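Local coordinates for protein farnesyl diphosphate synthase (Rhodobacter capsulatus, PDB 3M0G) that probably condenses isopentenyl diphosphate with farnesyl diphosphate to make geranylgeranyl diphosphate, as a magnesium-dependent prenyltransferase, at residues A46-I50 with A63-A67; I55-S59 with G190-A196; I183-Q188 with L201-A205. One frame throughout, in Å; residues are numbered along the deposited sequence.

Contact 1: residues A46-I50 with A63-A67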
loop_
_atom_site.group_PDB
_atom_site.type_symbol
_atom_site.label_atom_id
_atom_site.label_comp_id
_atom_site.label_asym_id
_atom_site.label_seq_id
_atom_site.Cartn_x
_atom_site.Cartn_y
_atom_site.Cartn_z
ATOM N N ALA B 46 -10.719 -14.224 -0.221
ATOM C CA ALA B 46 -11.748 -13.842 0.732
ATOM C C ALA B 46 -12.351 -15.105 1.355
ATOM O O ALA B 46 -12.651 -15.142 2.548
ATOM C CB ALA B 46 -12.807 -13.036 0.040
ATOM N N PHE B 47 -12.473 -16.159 0.544
ATOM C CA PHE B 47 -13.027 -17.413 1.012
ATOM C C PHE B 47 -12.088 -18.063 2.032
ATOM O O PHE B 47 -12.513 -18.459 3.098
ATOM C CB PHE B 47 -13.326 -18.334 -0.178
ATOM C CG PHE B 47 -13.896 -19.660 0.200
ATOM C CD1 PHE B 47 -15.269 -19.821 0.371
ATOM C CD2 PHE B 47 -13.062 -20.760 0.359
ATOM C CE1 PHE B 47 -15.805 -21.062 0.711
ATOM C CE2 PHE B 47 -13.590 -22.011 0.695
ATOM C CZ PHE B 47 -14.958 -22.159 0.870
ATOM N N LEU B 48 -10.801 -18.117 1.720
ATOM C CA LEU B 48 -9.778 -18.667 2.616
ATOM C C LEU B 48 -9.627 -17.940 3.959
ATOM O O LEU B 48 -9.330 -18.577 4.989
ATOM C CB LEU B 48 -8.417 -18.684 1.909
ATOM C CG LEU B 48 -8.181 -19.709 0.794
ATOM C CD1 LEU B 48 -6.804 -19.423 0.200
ATOM C CD2 LEU B 48 -8.213 -21.106 1.335
ATOM N N ALA B 49 -9.857 -16.634 3.948
ATOM C CA ALA B 49 -9.797 -15.823 5.151
ATOM C C ALA B 49 -10.974 -16.182 6.029
ATOM O O ALA B 49 -10.814 -16.489 7.216
ATOM C CB ALA B 49 -9.843 -14.332 4.795
ATOM N N ILE B 50 -12.160 -16.157 5.430
ATOM C CA ILE B 50 -13.397 -16.457 6.169
ATOM C C ILE B 50 -13.451 -17.898 6.674
ATOM O O ILE B 50 -14.027 -18.192 7.756
ATOM C CB ILE B 50 -14.647 -16.147 5.300
ATOM C CG1 ILE B 50 -14.803 -14.626 5.141
ATOM C CG2 ILE B 50 -15.918 -16.756 5.932
ATOM C CD1 ILE B 50 -15.677 -14.164 3.955
ATOM N N ALA B 63 -14.766 -11.692 10.654
ATOM C CA ALA B 63 -13.677 -11.927 9.664
ATOM C C ALA B 63 -13.734 -11.050 8.417
ATOM O O ALA B 63 -12.740 -10.938 7.685
ATOM C CB ALA B 63 -13.662 -13.396 9.239
HETATM N N MSE B 64 -14.887 -10.435 8.162
HETATM C CA MSE B 64 -15.129 -9.763 6.872
HETATM C C MSE B 64 -14.105 -8.676 6.467
HETATM O O MSE B 64 -13.655 -8.658 5.298
HETATM C CB MSE B 64 -16.550 -9.213 6.793
HETATM C CG MSE B 64 -16.844 -8.503 5.487
HETATM SE SE MSE B 64 -16.804 -9.758 4.001
HETATM C CE MSE B 64 -18.330 -10.808 4.514
ATOM N N PRO B 65 -13.737 -7.768 7.405
ATOM C CA PRO B 65 -12.744 -6.762 7.017
ATOM C C PRO B 65 -11.432 -7.379 6.523
ATOM O O PRO B 65 -10.782 -6.796 5.672
ATOM C CB PRO B 65 -12.513 -5.965 8.305
ATOM C CG PRO B 65 -13.777 -6.184 9.101
ATOM C CD PRO B 65 -14.188 -7.578 8.798
ATOM N N ALA B 66 -11.060 -8.542 7.050
ATOM C CA ALA B 66 -9.856 -9.228 6.585
ATOM C C ALA B 66 -10.048 -9.792 5.174
ATOM O O ALA B 66 -9.142 -9.715 4.336
ATOM C CB ALA B 66 -9.437 -10.319 7.559
ATOM N N ALA B 67 -11.235 -10.337 4.928
ATOM C CA ALA B 67 -11.618 -10.851 3.616
ATOM C C ALA B 67 -11.637 -9.723 2.609
ATOM O O ALA B 67 -11.170 -9.878 1.483
ATOM C CB ALA B 67 -12.985 -11.501 3.684
#
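A46 and A67 meet through methyls and flat carbonyl groups, and no aromatic face or edge joins in. A46 CB lies 3.8 Å from A67 O, and A67 CB lies 3.8 Å from A46 O. The two methyl carbons, A46 CB and A67 CB, are 4.0 Å apart. Elsewhere on helix 44-55, F47 packs on helix 3-23 and helix 275-285.

A67 CB meets both A46 and I50. I50 comes alongside it, with CD1 of I50 3.8 Å from CB of A67. CG1 of I50 stands anti to the carbonyl carbon (chi1 -71°), which turns CG1 to the A67 methyl; the extended second torsion carries CD1 on beside it. CD1 of I50 also nears CE of M64, a selenomethionine, at 4.3 Å. M64 starts out away from helix 44-55, but bends at its second and third torsions and brings CE back. A49 CB rests against A67 CA at 4.1 Å, and A63 CB faces I50.

The axes of the two segments pass 8.5 Å apart at 152°, roughly antiparallel. A46 O takes I50 N, and A46 N bonds to the carboxylate of E71. The contact itself is held by van der Waals packing, mainly of apolar side chains. Its small alanine side chains permit the close approach of two successive helices in this all-helical fold.

Contact 2: residues I55-S59 with G190-A196. Unlike the reference sequence in segment 190-196: L193 (reference Ile).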
loop_
_atom_site.group_PDB
_atom_site.type_symbol
_atom_site.label_atom_id
_atom_site.label_comp_id
_atom_site.label_asym_id
_atom_site.label_seq_id
_atom_site.Cartn_x
_atom_site.Cartn_y
_atom_site.Cartn_z
ATOM N N ILE B 55 -12.701 -21.959 11.282
ATOM C CA ILE B 55 -12.030 -23.081 11.954
ATOM C C ILE B 55 -11.616 -22.720 13.378
ATOM O O ILE B 55 -11.545 -23.582 14.261
ATOM C CB ILE B 55 -10.756 -23.543 11.193
ATOM C CG1 ILE B 55 -11.106 -24.106 9.817
ATOM C CG2 ILE B 55 -10.007 -24.605 11.990
ATOM C CD1 ILE B 55 -9.897 -24.251 8.931
ATOM N N HIS B 56 -11.365 -21.434 13.590
ATOM C CA HIS B 56 -11.005 -20.914 14.907
ATOM C C HIS B 56 -12.211 -20.318 15.627
ATOM O O HIS B 56 -12.068 -19.535 16.582
ATOM C CB HIS B 56 -9.857 -19.912 14.755
ATOM C CG HIS B 56 -8.572 -20.547 14.334
ATOM N ND1 HIS B 56 -8.251 -20.778 13.014
ATOM C CD2 HIS B 56 -7.541 -21.039 15.061
ATOM C CE1 HIS B 56 -7.073 -21.370 12.945
ATOM N NE2 HIS B 56 -6.624 -21.546 14.174
ATOM N N GLY B 57 -13.398 -20.703 15.166
ATOM C CA GLY B 57 -14.667 -20.319 15.789
ATOM C C GLY B 57 -15.055 -18.863 15.638
ATOM O O GLY B 57 -15.899 -18.363 16.387
ATOM N N ILE B 58 -14.431 -18.180 14.678
ATOM C CA ILE B 58 -14.657 -16.753 14.446
ATOM C C ILE B 58 -15.688 -16.557 13.329
ATOM O O ILE B 58 -15.599 -17.207 12.281
ATOM C CB ILE B 58 -13.311 -16.024 14.124
ATOM C CG1 ILE B 58 -12.425 -15.974 15.383
ATOM C CG2 ILE B 58 -13.547 -14.606 13.557
ATOM C CD1 ILE B 58 -11.033 -15.411 15.150
ATOM N N SER B 59 -16.661 -15.668 13.571
ATOM C CA SER B 59 -17.757 -15.404 12.628
ATOM C C SER B 59 -17.299 -14.780 11.316
ATOM O O SER B 59 -16.221 -14.210 11.242
ATOM C CB SER B 59 -18.843 -14.526 13.274
ATOM O OG SER B 59 -18.512 -13.143 13.244
ATOM N N GLY B 190 -7.335 -16.324 9.542
ATOM C CA GLY B 190 -8.184 -16.894 10.615
ATOM C C GLY B 190 -7.390 -17.209 11.881
ATOM O O GLY B 190 -7.859 -16.953 12.995
ATOM N N ALA B 191 -6.183 -17.744 11.711
ATOM C CA ALA B 191 -5.296 -17.999 12.847
ATOM C C ALA B 191 -4.803 -16.693 13.508
ATOM O O ALA B 191 -4.748 -16.617 14.735
ATOM C CB ALA B 191 -4.143 -18.887 12.442
ATOM N N ILE B 192 -4.456 -15.677 12.702
ATOM C CA ILE B 192 -4.071 -14.344 13.230
ATOM C C ILE B 192 -5.157 -13.748 14.121
ATOM O O ILE B 192 -4.866 -13.303 15.237
ATOM C CB ILE B 192 -3.667 -13.342 12.099
ATOM C CG1 ILE B 192 -2.424 -13.864 11.379
ATOM C CG2 ILE B 192 -3.425 -11.901 12.658
ATOM C CD1 ILE B 192 -2.151 -13.254 9.994
ATOM N N LEU B 193 -6.404 -13.768 13.647
ATOM C CA LEU B 193 -7.514 -13.174 14.375
ATOM C C LEU B 193 -7.884 -13.965 15.636
ATOM O O LEU B 193 -8.552 -13.434 16.517
ATOM C CB LEU B 193 -8.754 -12.993 13.474
ATOM C CG LEU B 193 -8.678 -12.172 12.175
ATOM C CD1 LEU B 193 -10.035 -12.155 11.466
ATOM C CD2 LEU B 193 -8.156 -10.744 12.379
ATOM N N ALA B 194 -7.445 -15.223 15.717
ATOM C CA ALA B 194 -7.719 -16.060 16.883
ATOM C C ALA B 194 -6.526 -16.108 17.839
ATOM O O ALA B 194 -6.616 -16.707 18.892
ATOM C CB ALA B 194 -8.099 -17.480 16.443
ATOM N N GLY B 195 -5.420 -15.472 17.464
ATOM C CA GLY B 195 -4.173 -15.538 18.231
ATOM C C GLY B 195 -3.603 -16.945 18.373
ATOM O O GLY B 195 -2.957 -17.263 19.382
ATOM N N ALA B 196 -3.835 -17.786 17.363
ATOM C CA ALA B 196 -3.488 -19.202 17.438
ATOM C C ALA B 196 -2.321 -19.574 16.532
ATOM O O ALA B 196 -1.805 -18.729 15.787
ATOM C CB ALA B 196 -4.709 -20.054 17.119
#
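A191 O is gripped twice. A194 N and A196 N reach it from opposite faces of its carbonyl plane, the second at 3.0 Å between A196 N and A191 O. Together with G195 N to I192 O, the A196 N bond makes the Schellman motif at this end of helix 168-194, with G195 at positive phi.

H56 leans on this helix end. CA of A191 lies over one face of its ring, a CH-pi contact 4.0 Å from CA to the ring centroid. A191 CB is near CE1 of the ring. The methyls of A194 and A196 approach obliquely: A194 CB is tight on H56 CB at 3.4 Å, and A196 CB is 3.6 Å from H56 CD2. CG of H56 stands anti to the carbonyl carbon (chi1 -68°), which brings it beside the A194 methyl. The ring is fixed further by ND1, which bonds to S52 O, and by Y270, whose ring meets it at about 80°. With an alanine here, S52 O would probably lose this partner and a gap would open where the ring lay against A191, A196 and Y270.

I58 adds an apolar tip. Its CD1 touches L193 CB at 3.7 Å and A194 CB at 3.8 Å, and it also lies against the L193 carbonyl.

G57, again at positive phi, is the C-prime residue of the Schellman motif ending helix 44-55. S59 OG then bonds to Q62 N as the N-cap of helix 60-81. A helix-to-helix turn, with a Schellman C-cap and a serine N-cap, thus packs on the Schellman-capped end of helix 168-194.

Contact 3: residues I183-Q188 with L201-A205. Unlike the reference sequence in segment 201-205: T202 (reference Ala).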
loop_
_atom_site.group_PDB
_atom_site.type_symbol
_atom_site.label_atom_id
_atom_site.label_comp_id
_atom_site.label_asym_id
_atom_site.label_seq_id
_atom_site.Cartn_x
_atom_site.Cartn_y
_atom_site.Cartn_z
ATOM N N ILE B 183 -2.130 -15.814 -1.079
ATOM C CA ILE B 183 -2.980 -16.941 -0.635
ATOM C C ILE B 183 -2.643 -17.376 0.791
ATOM O O ILE B 183 -3.550 -17.798 1.555
ATOM C CB ILE B 183 -2.900 -18.132 -1.630
ATOM C CG1 ILE B 183 -3.811 -17.871 -2.838
ATOM C CG2 ILE B 183 -3.227 -19.489 -0.944
ATOM C CD1 ILE B 183 -3.201 -18.323 -4.203
ATOM N N SER B 184 -1.352 -17.357 1.117
ATOM C CA SER B 184 -0.885 -17.700 2.459
ATOM C C SER B 184 -1.345 -16.665 3.486
ATOM O O SER B 184 -1.754 -17.020 4.611
ATOM C CB SER B 184 0.640 -17.840 2.506
ATOM O OG SER B 184 1.046 -18.210 3.829
ATOM N N PHE B 185 -1.296 -15.386 3.104
ATOM C CA PHE B 185 -1.915 -14.394 3.967
ATOM C C PHE B 185 -3.364 -14.762 4.254
ATOM O O PHE B 185 -3.737 -14.815 5.416
ATOM C CB PHE B 185 -1.874 -12.975 3.425
ATOM C CG PHE B 185 -2.724 -12.021 4.226
ATOM C CD1 PHE B 185 -2.247 -11.498 5.442
ATOM C CD2 PHE B 185 -4.005 -11.673 3.804
ATOM C CE1 PHE B 185 -3.029 -10.612 6.216
ATOM C CE2 PHE B 185 -4.780 -10.780 4.561
ATOM C CZ PHE B 185 -4.284 -10.249 5.774
ATOM N N ALA B 186 -4.183 -14.990 3.211
ATOM C CA ALA B 186 -5.624 -15.301 3.412
ATOM C C ALA B 186 -5.854 -16.494 4.327
ATOM O O ALA B 186 -6.769 -16.487 5.175
ATOM C CB ALA B 186 -6.348 -15.544 2.065
ATOM N N ALA B 187 -5.037 -17.528 4.137
ATOM C CA ALA B 187 -5.180 -18.771 4.871
ATOM C C ALA B 187 -4.803 -18.615 6.334
ATOM O O ALA B 187 -5.382 -19.247 7.190
ATOM C CB ALA B 187 -4.352 -19.865 4.219
ATOM N N GLN B 188 -3.844 -17.744 6.610
ATOM C CA GLN B 188 -3.387 -17.525 7.967
ATOM C C GLN B 188 -4.248 -16.523 8.713
ATOM O O GLN B 188 -4.145 -16.421 9.927
ATOM C CB GLN B 188 -1.964 -17.019 7.961
ATOM C CG GLN B 188 -0.934 -18.036 7.560
ATOM C CD GLN B 188 0.431 -17.435 7.575
ATOM O OE1 GLN B 188 0.958 -17.138 8.641
ATOM N NE2 GLN B 188 1.025 -17.231 6.388
ATOM N N LEU B 201 -1.918 -23.731 8.813
ATOM C CA LEU B 201 -2.495 -22.984 7.713
ATOM C C LEU B 201 -1.409 -22.452 6.766
ATOM O O LEU B 201 -1.625 -22.405 5.550
ATOM C CB LEU B 201 -3.395 -21.863 8.217
ATOM C CG LEU B 201 -4.740 -22.387 8.747
ATOM C CD1 LEU B 201 -5.338 -21.397 9.715
ATOM C CD2 LEU B 201 -5.676 -22.648 7.565
ATOM N N THR B 202 -0.236 -22.123 7.309
ATOM C CA THR B 202 0.923 -21.738 6.464
ATOM C C THR B 202 1.399 -22.890 5.551
ATOM O O THR B 202 1.748 -22.679 4.381
ATOM C CB THR B 202 2.097 -21.208 7.335
ATOM O OG1 THR B 202 1.637 -20.111 8.128
ATOM C CG2 THR B 202 3.267 -20.728 6.474
ATOM N N ALA B 203 1.393 -24.108 6.080
ATOM C CA ALA B 203 1.848 -25.281 5.335
ATOM C C ALA B 203 0.835 -25.655 4.252
ATOM O O ALA B 203 1.210 -25.931 3.112
ATOM C CB ALA B 203 2.117 -26.467 6.293
ATOM N N TYR B 204 -0.439 -25.686 4.649
ATOM C CA TYR B 204 -1.595 -25.802 3.759
ATOM C C TYR B 204 -1.474 -24.858 2.566
ATOM O O TYR B 204 -1.602 -25.266 1.411
ATOM C CB TYR B 204 -2.883 -25.511 4.549
ATOM C CG TYR B 204 -4.137 -25.291 3.710
ATOM C CD1 TYR B 204 -4.840 -26.375 3.148
ATOM C CD2 TYR B 204 -4.630 -24.003 3.487
ATOM C CE1 TYR B 204 -5.992 -26.165 2.369
ATOM C CE2 TYR B 204 -5.782 -23.782 2.712
ATOM C CZ TYR B 204 -6.457 -24.857 2.166
ATOM O OH TYR B 204 -7.590 -24.637 1.405
ATOM N N ALA B 205 -1.204 -23.601 2.862
ATOM C CA ALA B 205 -1.163 -22.536 1.856
ATOM C C ALA B 205 0.033 -22.620 0.897
ATOM O O ALA B 205 -0.109 -22.357 -0.294
ATOM C CB ALA B 205 -1.193 -21.183 2.567
#
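Q188 reaches across to T202 with its chain extended. CB leaves the helix next to the point where Q188 CA meets L201 CB. CG stands anti to the carbonyl carbon (chi1 -71°) and passes T202 OG1 at 3.4 Å. CD comes next, with T202 OG1 3.0 Å from it and almost straight above the amide plane. The hydroxyl thus sits over the flat face of the amide. That is why neither OE1 nor NE2, though close, is well angled to bond it. At the tip, NE2 turns back to its own helix and donates to S184 OG at 2.7 Å, a bent bond with an N-H...O angle of 137°. A weak bond to S184 O joins it. OE1 takes R198 NH1, while T202 OG1 is bonded to R198 O. The bonds from NE2 to S184 OG and from R198 NH1 to OE1 together set the amide's rotation.

L201 lies on the A187 carbonyl. Its branched end straddles A187 O, with CD1 of L201 at 3.3 Å and CD2 of L201 at 3.4 Å from that oxygen.

A205 packs at the S184 end. Its CB presses on S184 CA at 3.5 Å and on A187 CB at 3.8 Å. The A187 methyl also comes to the edge of the Y204 ring, near its plane. Beyond, L201 packs on H56, Y270 and L277, and Y204 OH bonds to L277 O.

The axes of the two segments are 8.5 Å apart at 146°, roughly antiparallel. A187 and A205 form the apolar centre, L201 flanks it, and Q188 and T202 form the polar margin. Helix 168-194 and helix 199-219 form a helical hairpin of the all-helical isoprenoid synthase fold. The second aspartate-rich motif of this family lies farther along helix 199-219.

How the contacts relate
Contacts 1 and 3 are buried and join successive antiparallel helices. Contact 2 is only partly buried and lies farther out, about 19 Å from the chain centre to its own centre. It uses the turn between the two helices of contact 1 and the end of a helix of contact 3. Chemistry follows place: contact 1 is almost wholly apolar, contact 3 adds a polar cluster at its outer side, and contact 2 rests on a ring and helix termini. All three touch. L48 packs on I183, A186 and Y204, L201 on A191, and A63 on L193 and I58.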